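Local coordinates for protein TqaA (Penicillium aethiopicum, PDB 5DLK) that probably closes a nonribosomal peptide into a macrocycle through this terminal condensation-like domain, which takes the substrate on a phosphopantetheine arm, at residues E130-V135 with V162-N167. Residues are numbered along the deposited sequence; the frame is centred on the assembly and turned at random.
Sequences EDPMEV and VSCPGN
In a beta-alpha-beta unit of the condensation-like domain, the first turn of helix 132-144 packs on the end of strand 158-163, where Pro132 meets Val162, and on Cys164 just past it. Strand 158-163 runs parallel to strand 122-125, and the helix lies in the crossover between them. The contact is apolar and small, burying 215 Å² over both sides. Pro132 lies over Val162, the two CA atoms 5.6 Å apart, and its ring touches both Val162 and Cys164: CB rests 3.7 Å from Val162 CG1, while CG and CD face the sulfur of Cys164. Val162 CG1 stands anti to the backbone N (chi1 180°), which lays this methyl against the helix turn, 3.6 Å from Pro132 O. One turn on, Val135 sets its CB and CG1 against the same methyl, with CB 4.1 Å from Val162 CG1. Asp131 caps the helix start: its OD2 accepts from Glu134 N at 2.8 Å, met on the anti side of the carboxylate and 25° out of its plane. Around the contact, His169 and Val171 of strand 169-177 also touch Pro132, and Cys126 touches both valines. Past the strand, Cys164 opens a type I beta turn to Asn167. With its sulfur beside the backbone N (chi1 -62°), Cys164 places SG 3.4 Å from Pro132 CG and 3.8 Å from Pro132 CD.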
loop_
_atom_site.group_PDB
_atom_site.type_symbol
_atom_site.label_atom_id
_atom_site.label_comp_id
_atom_site.label_asym_id
_atom_site.label_seq_id
_atom_site.Cartn_x
_atom_site.Cartn_y
_atom_site.Cartn_z
ATOM N N GLU A 130 20.213 -21.713 -19.566
ATOM C CA GLU A 130 20.142 -21.023 -18.279
ATOM C C GLU A 130 18.758 -20.382 -18.134
ATOM O O GLU A 130 18.287 -19.719 -19.049
ATOM C CB GLU A 130 21.268 -19.985 -18.175
ATOM C CG GLU A 130 21.245 -19.070 -16.951
ATOM C CD GLU A 130 22.465 -18.143 -16.888
ATOM O OE1 GLU A 130 22.787 -17.488 -17.909
ATOM O OE2 GLU A 130 23.100 -18.058 -15.811
ATOM N N ASP A 131 18.096 -20.589 -17.000
ATOM C CA ASP A 131 16.732 -20.083 -16.847
ATOM C C ASP A 131 16.713 -18.614 -16.423
ATOM O O ASP A 131 17.281 -18.250 -15.393
ATOM C CB ASP A 131 15.945 -20.917 -15.837
ATOM C CG ASP A 131 14.581 -20.314 -15.535
ATOM O OD1 ASP A 131 13.654 -20.470 -16.354
ATOM O OD2 ASP A 131 14.443 -19.655 -14.485
ATOM N N PRO A 132 16.043 -17.771 -17.216
ATOM C CA PRO A 132 16.041 -16.326 -16.979
ATOM C C PRO A 132 15.461 -15.960 -15.609
ATOM O O PRO A 132 15.955 -15.030 -14.989
ATOM C CB PRO A 132 15.151 -15.780 -18.100
ATOM C CG PRO A 132 15.048 -16.871 -19.091
ATOM C CD PRO A 132 15.183 -18.147 -18.349
ATOM N N MET A 133 14.447 -16.682 -15.140
ATOM C CA MET A 133 13.867 -16.345 -13.839
ATOM C C MET A 133 14.875 -16.625 -12.720
ATOM O O MET A 133 14.980 -15.850 -11.769
ATOM C CB MET A 133 12.562 -17.106 -13.585
ATOM C CG MET A 133 11.838 -16.647 -12.304
ATOM S SD MET A 133 11.316 -14.912 -12.301
ATOM C CE MET A 133 9.988 -14.932 -13.502
ATOM N N GLU A 134 15.644 -17.705 -12.856
ATOM C CA GLU A 134 16.642 -18.059 -11.851
ATOM C C GLU A 134 17.758 -17.021 -11.777
ATOM O O GLU A 134 18.325 -16.782 -10.706
ATOM C CB GLU A 134 17.227 -19.452 -12.130
ATOM C CG GLU A 134 16.218 -20.584 -11.884
ATOM C CD GLU A 134 16.746 -21.947 -12.302
ATOM O OE1 GLU A 134 17.986 -22.098 -12.398
ATOM O OE2 GLU A 134 15.916 -22.861 -12.527
ATOM N N VAL A 135 18.092 -16.420 -12.914
ATOM C CA VAL A 135 19.035 -15.306 -12.927
ATOM C C VAL A 135 18.440 -14.109 -12.166
ATOM O O VAL A 135 19.121 -13.473 -11.364
ATOM C CB VAL A 135 19.382 -14.883 -14.366
ATOM C CG1 VAL A 135 20.155 -13.555 -14.384
ATOM C CG2 VAL A 135 20.174 -16.001 -15.056
ATOM N N VAL A 162 15.872 -9.989 -18.949
ATOM C CA VAL A 162 16.745 -11.166 -18.951
ATOM C C VAL A 162 16.297 -12.115 -20.057
ATOM O O VAL A 162 15.164 -12.586 -20.053
ATOM C CB VAL A 162 16.736 -11.876 -17.578
ATOM C CG1 VAL A 162 17.631 -13.096 -17.589
ATOM C CG2 VAL A 162 17.199 -10.917 -16.489
ATOM N N SER A 163 17.195 -12.397 -21.006
ATOM C CA SER A 163 16.816 -13.090 -22.236
ATOM C C SER A 163 17.548 -14.413 -22.453
ATOM O O SER A 163 18.738 -14.522 -22.184
ATOM C CB SER A 163 17.099 -12.199 -23.458
ATOM O OG SER A 163 16.357 -10.999 -23.401
ATOM N N CYS A 164 16.821 -15.404 -22.953
ATOM C CA CYS A 164 17.442 -16.590 -23.536
ATOM C C CYS A 164 17.954 -16.242 -24.933
ATOM O O CYS A 164 17.386 -15.373 -25.595
ATOM C CB CYS A 164 16.446 -17.743 -23.623
ATOM S SG CYS A 164 15.812 -18.320 -22.045
ATOM N N PRO A 165 19.015 -16.936 -25.394
ATOM C CA PRO A 165 19.656 -16.705 -26.697
ATOM C C PRO A 165 18.736 -16.376 -27.890
ATOM O O PRO A 165 19.100 -15.515 -28.693
ATOM C CB PRO A 165 20.390 -18.022 -26.932
ATOM C CG PRO A 165 20.875 -18.373 -25.576
ATOM C CD PRO A 165 19.761 -17.937 -24.613
ATOM N N GLY A 166 17.584 -17.015 -28.023
ATOM C CA GLY A 166 16.701 -16.645 -29.125
ATOM C C GLY A 166 15.802 -15.419 -28.927
ATOM O O GLY A 166 15.077 -15.024 -29.845
ATOM N N ASN A 167 15.847 -14.808 -27.742
ATOM C CA ASN A 167 14.907 -13.737 -27.365
ATOM C C ASN A 167 13.441 -14.146 -27.522
ATOM O O ASN A 167 12.575 -13.295 -27.739
ATOM C CB ASN A 167 15.165 -12.456 -28.173
ATOM C CG ASN A 167 16.425 -11.737 -27.743
ATOM O OD1 ASN A 167 16.912 -11.929 -26.631
ATOM N ND2 ASN A 167 16.965 -10.907 -28.626
#